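Local coordinates for protein thiol-activated cytolysin (Desulfobulbus propionicus, PDB 6NAL) that probably forms pores in membranes, as a Gram-negative bacterial relative of the cholesterol-dependent cytolysins, the thiol-activated toxins, at residues V377-Y389 against K394-K406. Numbering follows the deposited sequence.
Sequences VARFTVTWDEISY and KVIRHKGWEGNGK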
loop_
_atom_site.group_PDB
_atom_site.type_symbol
_atom_site.label_atom_id
_atom_site.label_comp_id
_atom_site.label_asym_id
_atom_site.label_seq_id
_atom_site.Cartn_x
_atom_site.Cartn_y
_atom_site.Cartn_z
ATOM N N VAL A 377 -2.838 -44.181 7.028
ATOM C CA VAL A 377 -1.595 -43.431 7.189
ATOM C C VAL A 377 -1.721 -42.174 6.354
ATOM O O VAL A 377 -2.171 -42.223 5.200
ATOM C CB VAL A 377 -0.376 -44.262 6.749
ATOM C CG1 VAL A 377 0.883 -43.384 6.708
ATOM C CG2 VAL A 377 -0.152 -45.464 7.697
ATOM N N ALA A 378 -1.354 -41.054 6.921
ATOM C CA ALA A 378 -1.543 -39.795 6.228
ATOM C C ALA A 378 -0.251 -38.998 6.268
ATOM O O ALA A 378 0.565 -39.147 7.170
ATOM C CB ALA A 378 -2.664 -38.995 6.863
ATOM N N ARG A 379 -0.056 -38.161 5.280
ATOM C CA ARG A 379 1.016 -37.195 5.379
ATOM C C ARG A 379 0.482 -35.824 5.039
ATOM O O ARG A 379 -0.456 -35.673 4.240
ATOM C CB ARG A 379 2.183 -37.547 4.484
ATOM C CG ARG A 379 1.800 -37.708 3.084
ATOM C CD ARG A 379 2.919 -38.360 2.321
ATOM N NE ARG A 379 2.612 -38.225 0.906
ATOM C CZ ARG A 379 3.147 -38.990 -0.028
ATOM N NH1 ARG A 379 4.048 -39.906 0.319
ATOM N NH2 ARG A 379 2.791 -38.826 -1.294
ATOM N N PHE A 380 1.096 -34.851 5.709
ATOM C CA PHE A 380 0.813 -33.425 5.636
ATOM C C PHE A 380 2.003 -32.704 4.990
ATOM O O PHE A 380 3.158 -32.976 5.326
ATOM C CB PHE A 380 0.596 -32.825 7.041
ATOM C CG PHE A 380 -0.647 -33.279 7.752
ATOM C CD1 PHE A 380 -0.618 -34.399 8.530
ATOM C CD2 PHE A 380 -1.811 -32.544 7.697
ATOM C CE1 PHE A 380 -1.735 -34.846 9.196
ATOM C CE2 PHE A 380 -2.944 -32.986 8.381
ATOM C CZ PHE A 380 -2.887 -34.143 9.137
ATOM N N THR A 381 1.727 -31.753 4.099
ATOM C CA THR A 381 2.742 -30.843 3.559
ATOM C C THR A 381 2.286 -29.405 3.760
ATOM O O THR A 381 1.189 -29.030 3.326
ATOM C CB THR A 381 2.982 -31.122 2.083
ATOM O OG1 THR A 381 3.213 -32.519 1.928
ATOM C CG2 THR A 381 4.204 -30.381 1.551
ATOM N N VAL A 382 3.100 -28.613 4.446
ATOM C CA VAL A 382 2.787 -27.217 4.715
ATOM C C VAL A 382 3.980 -26.357 4.320
ATOM O O VAL A 382 5.109 -26.642 4.717
ATOM C CB VAL A 382 2.414 -26.986 6.180
ATOM C CG1 VAL A 382 2.092 -25.503 6.359
ATOM C CG2 VAL A 382 1.249 -27.844 6.560
ATOM N N THR A 383 3.734 -25.339 3.491
ATOM C CA THR A 383 4.763 -24.428 3.015
ATOM C C THR A 383 4.252 -22.991 3.125
ATOM O O THR A 383 3.051 -22.738 3.224
ATOM C CB THR A 383 5.175 -24.750 1.563
ATOM O OG1 THR A 383 4.092 -24.415 0.694
ATOM C CG2 THR A 383 5.571 -26.263 1.410
ATOM N N TRP A 384 5.176 -22.044 3.140
ATOM C CA TRP A 384 4.791 -20.639 3.209
ATOM C C TRP A 384 5.983 -19.787 2.823
ATOM O O TRP A 384 7.109 -20.270 2.685
ATOM C CB TRP A 384 4.290 -20.229 4.598
ATOM C CG TRP A 384 5.287 -20.407 5.691
ATOM C CD1 TRP A 384 6.199 -19.506 6.105
ATOM C CD2 TRP A 384 5.463 -21.570 6.516
ATOM N NE1 TRP A 384 6.986 -20.045 7.109
ATOM C CE2 TRP A 384 6.541 -21.307 7.388
ATOM C CE3 TRP A 384 4.818 -22.804 6.602
ATOM C CZ2 TRP A 384 6.987 -22.234 8.331
ATOM C CZ3 TRP A 384 5.263 -23.729 7.542
ATOM C CH2 TRP A 384 6.327 -23.429 8.402
ATOM N N ASP A 385 5.720 -18.495 2.688
ATOM C CA ASP A 385 6.752 -17.529 2.362
ATOM C C ASP A 385 6.980 -16.630 3.562
ATOM O O ASP A 385 6.032 -16.262 4.246
ATOM C CB ASP A 385 6.348 -16.692 1.148
ATOM C CG ASP A 385 6.586 -17.406 -0.186
ATOM O OD1 ASP A 385 7.457 -18.337 -0.251
ATOM O OD2 ASP A 385 5.905 -16.997 -1.173
ATOM N N GLU A 386 8.230 -16.275 3.822
ATOM C CA GLU A 386 8.545 -15.334 4.884
ATOM C C GLU A 386 9.133 -14.048 4.312
ATOM O O GLU A 386 10.086 -14.081 3.514
ATOM C CB GLU A 386 9.502 -15.965 5.893
ATOM C CG GLU A 386 8.814 -16.925 6.860
ATOM C CD GLU A 386 9.789 -17.736 7.730
ATOM O OE1 GLU A 386 10.986 -17.348 7.827
ATOM O OE2 GLU A 386 9.339 -18.758 8.327
ATOM N N ILE A 387 8.591 -12.914 4.762
ATOM C CA ILE A 387 8.940 -11.611 4.229
ATOM C C ILE A 387 9.921 -10.954 5.169
ATOM O O ILE A 387 9.782 -11.025 6.388
ATOM C CB ILE A 387 7.676 -10.764 4.036
ATOM C CG1 ILE A 387 7.082 -11.031 2.653
ATOM C CG2 ILE A 387 7.964 -9.299 4.077
ATOM C CD1 ILE A 387 7.032 -12.520 2.312
ATOM N N SER A 388 10.920 -10.311 4.594
ATOM C CA SER A 388 11.935 -9.595 5.344
ATOM C C SER A 388 12.291 -8.314 4.580
ATOM O O SER A 388 12.198 -8.257 3.351
ATOM C CB SER A 388 13.126 -10.537 5.583
ATOM O OG SER A 388 13.893 -10.068 6.655
ATOM N N TYR A 389 12.621 -7.254 5.309
ATOM C CA TYR A 389 13.174 -6.045 4.697
ATOM C C TYR A 389 14.588 -5.875 5.216
ATOM O O TYR A 389 14.789 -5.728 6.419
ATOM C CB TYR A 389 12.354 -4.806 4.983
ATOM C CG TYR A 389 10.995 -4.850 4.327
ATOM C CD1 TYR A 389 10.778 -4.286 3.102
ATOM C CD2 TYR A 389 9.921 -5.446 4.967
ATOM C CE1 TYR A 389 9.504 -4.290 2.536
ATOM C CE2 TYR A 389 8.656 -5.470 4.411
ATOM C CZ TYR A 389 8.453 -4.888 3.196
ATOM O OH TYR A 389 7.200 -4.948 2.626
ATOM N N LYS A 394 12.834 -5.940 -0.314
ATOM C CA LYS A 394 11.860 -6.897 0.204
ATOM C C LYS A 394 12.350 -8.299 -0.163
ATOM O O LYS A 394 12.333 -8.660 -1.344
ATOM C CB LYS A 394 10.491 -6.645 -0.402
ATOM C CG LYS A 394 9.350 -7.395 0.248
ATOM C CD LYS A 394 8.006 -7.051 -0.448
ATOM C CE LYS A 394 6.876 -7.932 0.050
ATOM N NZ LYS A 394 5.691 -7.920 -0.883
ATOM N N VAL A 395 12.783 -9.072 0.838
ATOM C CA VAL A 395 13.305 -10.428 0.663
ATOM C C VAL A 395 12.196 -11.417 0.978
ATOM O O VAL A 395 11.522 -11.297 2.010
ATOM C CB VAL A 395 14.527 -10.685 1.566
ATOM C CG1 VAL A 395 15.072 -12.084 1.442
ATOM C CG2 VAL A 395 15.639 -9.744 1.232
ATOM N N ILE A 396 12.007 -12.382 0.092
ATOM C CA ILE A 396 10.950 -13.376 0.194
ATOM C C ILE A 396 11.623 -14.736 0.214
ATOM O O ILE A 396 12.274 -15.110 -0.764
ATOM C CB ILE A 396 9.960 -13.268 -0.972
ATOM C CG1 ILE A 396 9.270 -11.895 -0.932
ATOM C CG2 ILE A 396 8.905 -14.348 -0.889
ATOM C CD1 ILE A 396 8.526 -11.550 -2.217
ATOM N N ARG A 397 11.502 -15.458 1.333
ATOM C CA ARG A 397 12.113 -16.775 1.475
ATOM C C ARG A 397 11.046 -17.867 1.561
ATOM O O ARG A 397 10.197 -17.842 2.456
ATOM C CB ARG A 397 13.009 -16.847 2.710
ATOM C CG ARG A 397 14.102 -15.826 2.748
ATOM C CD ARG A 397 14.986 -15.972 4.020
ATOM N NE ARG A 397 16.191 -15.166 3.865
ATOM C CZ ARG A 397 16.331 -13.933 4.347
ATOM N NH1 ARG A 397 15.359 -13.379 5.032
ATOM N NH2 ARG A 397 17.448 -13.254 4.140
ATOM N N HIS A 398 11.082 -18.806 0.615
ATOM C CA HIS A 398 10.228 -19.978 0.660
ATOM C C HIS A 398 10.651 -20.891 1.796
ATOM O O HIS A 398 11.832 -21.164 1.968
ATOM C CB HIS A 398 10.293 -20.721 -0.672
ATOM C CG HIS A 398 9.317 -21.851 -0.776
ATOM N ND1 HIS A 398 7.960 -21.690 -0.602
ATOM C CD2 HIS A 398 9.508 -23.158 -1.041
ATOM C CE1 HIS A 398 7.363 -22.857 -0.744
ATOM N NE2 HIS A 398 8.283 -23.765 -1.003
ATOM N N LYS A 399 9.687 -21.348 2.587
ATOM C CA LYS A 399 9.961 -22.163 3.759
ATOM C C LYS A 399 8.963 -23.320 3.841
ATOM O O LYS A 399 7.934 -23.344 3.167
ATOM C CB LYS A 399 9.884 -21.358 5.049
ATOM C CG LYS A 399 10.797 -20.170 5.144
ATOM C CD LYS A 399 12.196 -20.564 5.558
ATOM C CE LYS A 399 12.930 -19.329 6.087
ATOM N NZ LYS A 399 14.408 -19.412 5.906
ATOM N N GLY A 400 9.290 -24.285 4.684
ATOM C CA GLY A 400 8.539 -25.511 4.766
ATOM C C GLY A 400 8.533 -26.025 6.183
ATOM O O GLY A 400 9.538 -25.974 6.891
ATOM N N TRP A 401 7.405 -26.555 6.602
ATOM C CA TRP A 401 7.347 -27.246 7.876
ATOM C C TRP A 401 8.280 -28.447 7.876
ATOM O O TRP A 401 8.328 -29.209 6.902
ATOM C CB TRP A 401 5.938 -27.734 8.124
ATOM C CG TRP A 401 5.737 -28.439 9.385
ATOM C CD1 TRP A 401 6.187 -28.062 10.603
ATOM C CD2 TRP A 401 4.999 -29.642 9.579
ATOM N NE1 TRP A 401 5.773 -28.956 11.555
ATOM C CE2 TRP A 401 5.046 -29.940 10.945
ATOM C CE3 TRP A 401 4.329 -30.508 8.725
ATOM C CZ2 TRP A 401 4.418 -31.037 11.482
ATOM C CZ3 TRP A 401 3.714 -31.598 9.254
ATOM C CH2 TRP A 401 3.752 -31.853 10.624
ATOM N N GLU A 402 8.973 -28.652 9.004
ATOM C CA GLU A 402 9.984 -29.712 9.073
ATOM C C GLU A 402 9.350 -31.086 8.895
ATOM O O GLU A 402 9.994 -32.022 8.383
ATOM C CB GLU A 402 10.749 -29.617 10.406
ATOM C CG GLU A 402 10.022 -30.219 11.652
ATOM C CD GLU A 402 10.343 -29.467 12.975
ATOM O OE1 GLU A 402 9.582 -28.522 13.337
ATOM O OE2 GLU A 402 11.353 -29.814 13.650
ATOM N N GLY A 403 8.063 -31.221 9.267
ATOM C CA GLY A 403 7.368 -32.489 9.174
ATOM C C GLY A 403 6.823 -32.879 7.818
ATOM O O GLY A 403 6.150 -33.909 7.712
ATOM N N ASN A 404 7.035 -32.057 6.793
ATOM C CA ASN A 404 6.425 -32.282 5.498
ATOM C C ASN A 404 6.773 -33.662 4.986
ATOM O O ASN A 404 7.891 -34.137 5.168
ATOM C CB ASN A 404 6.899 -31.224 4.511
ATOM C CG ASN A 404 6.190 -29.911 4.721
ATOM O OD1 ASN A 404 5.315 -29.792 5.593
ATOM N ND2 ASN A 404 6.573 -28.918 3.970
ATOM N N GLY A 405 5.781 -34.312 4.376
ATOM C CA GLY A 405 5.938 -35.608 3.772
ATOM C C GLY A 405 5.947 -36.791 4.714
ATOM O O GLY A 405 5.759 -37.933 4.261
ATOM N N LYS A 406 6.162 -36.580 6.004
ATOM C CA LYS A 406 6.329 -37.719 6.895
ATOM C C LYS A 406 4.990 -38.417 7.148
ATOM O O LYS A 406 3.925 -37.780 7.208
ATOM C CB LYS A 406 6.951 -37.275 8.218
ATOM C CG LYS A 406 8.489 -36.967 8.164
ATOM C CD LYS A 406 9.284 -37.742 7.067
ATOM C CE LYS A 406 9.587 -36.882 5.816
ATOM N NZ LYS A 406 10.272 -37.621 4.685
HETATM O O HOH W 1 3.574 -35.336 7.675
HETATM O O HOH W 2 12.517 -13.681 5.026
#
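Lys399 lays its CB over one face of the Trp384 indole, 4.2 Å from the centroid of the five-membered ring, a CH-pi contact offset toward the rim. Trp384 NE1 gives a nearly straight bond, 176°, to Glu386 OE2 on the anti side of the carboxylate, which helps fix the rotation of the indole. The Lys399 chain bends at chi2 (-82°) and crosses Glu386 at about a right angle. Lys399 CE comes within 3.3 Å of Glu386 OE1, while Lys399 NZ stays beyond salt-bridge range. On the other face of the sheet, Asp385 OD1 meets the His398 ring at its edge. The bond from His398 ND1 to Asp385 OD1 is weak at 3.4 Å, and the carboxylate and ring planes stand 75° apart. Ile387 CD1 packs on Ile396 CG1 on that same face. The strands form an antiparallel hairpin in the C-terminal beta-sandwich domain. Trp384 and Trp401 face inward onto strand 412-418. Lys394 to Arg397 pair with a parallel strand of the second subunit. Beyond Gly400 the ladder breaks, and the Asn404 amide takes over the pairing. Asn404 OD1 accepts from Val382 N at 2.8 Å, with the donor above the carbonyl plane. Asn404 ND2 donates to Val382 O at 2.8 Å. Trp401 N reaches Val382 O from the opposite face of the carbonyl plane, at 3.0 Å. Trp401 CZ3 rests against Phe380 CB, 4.0 Å away.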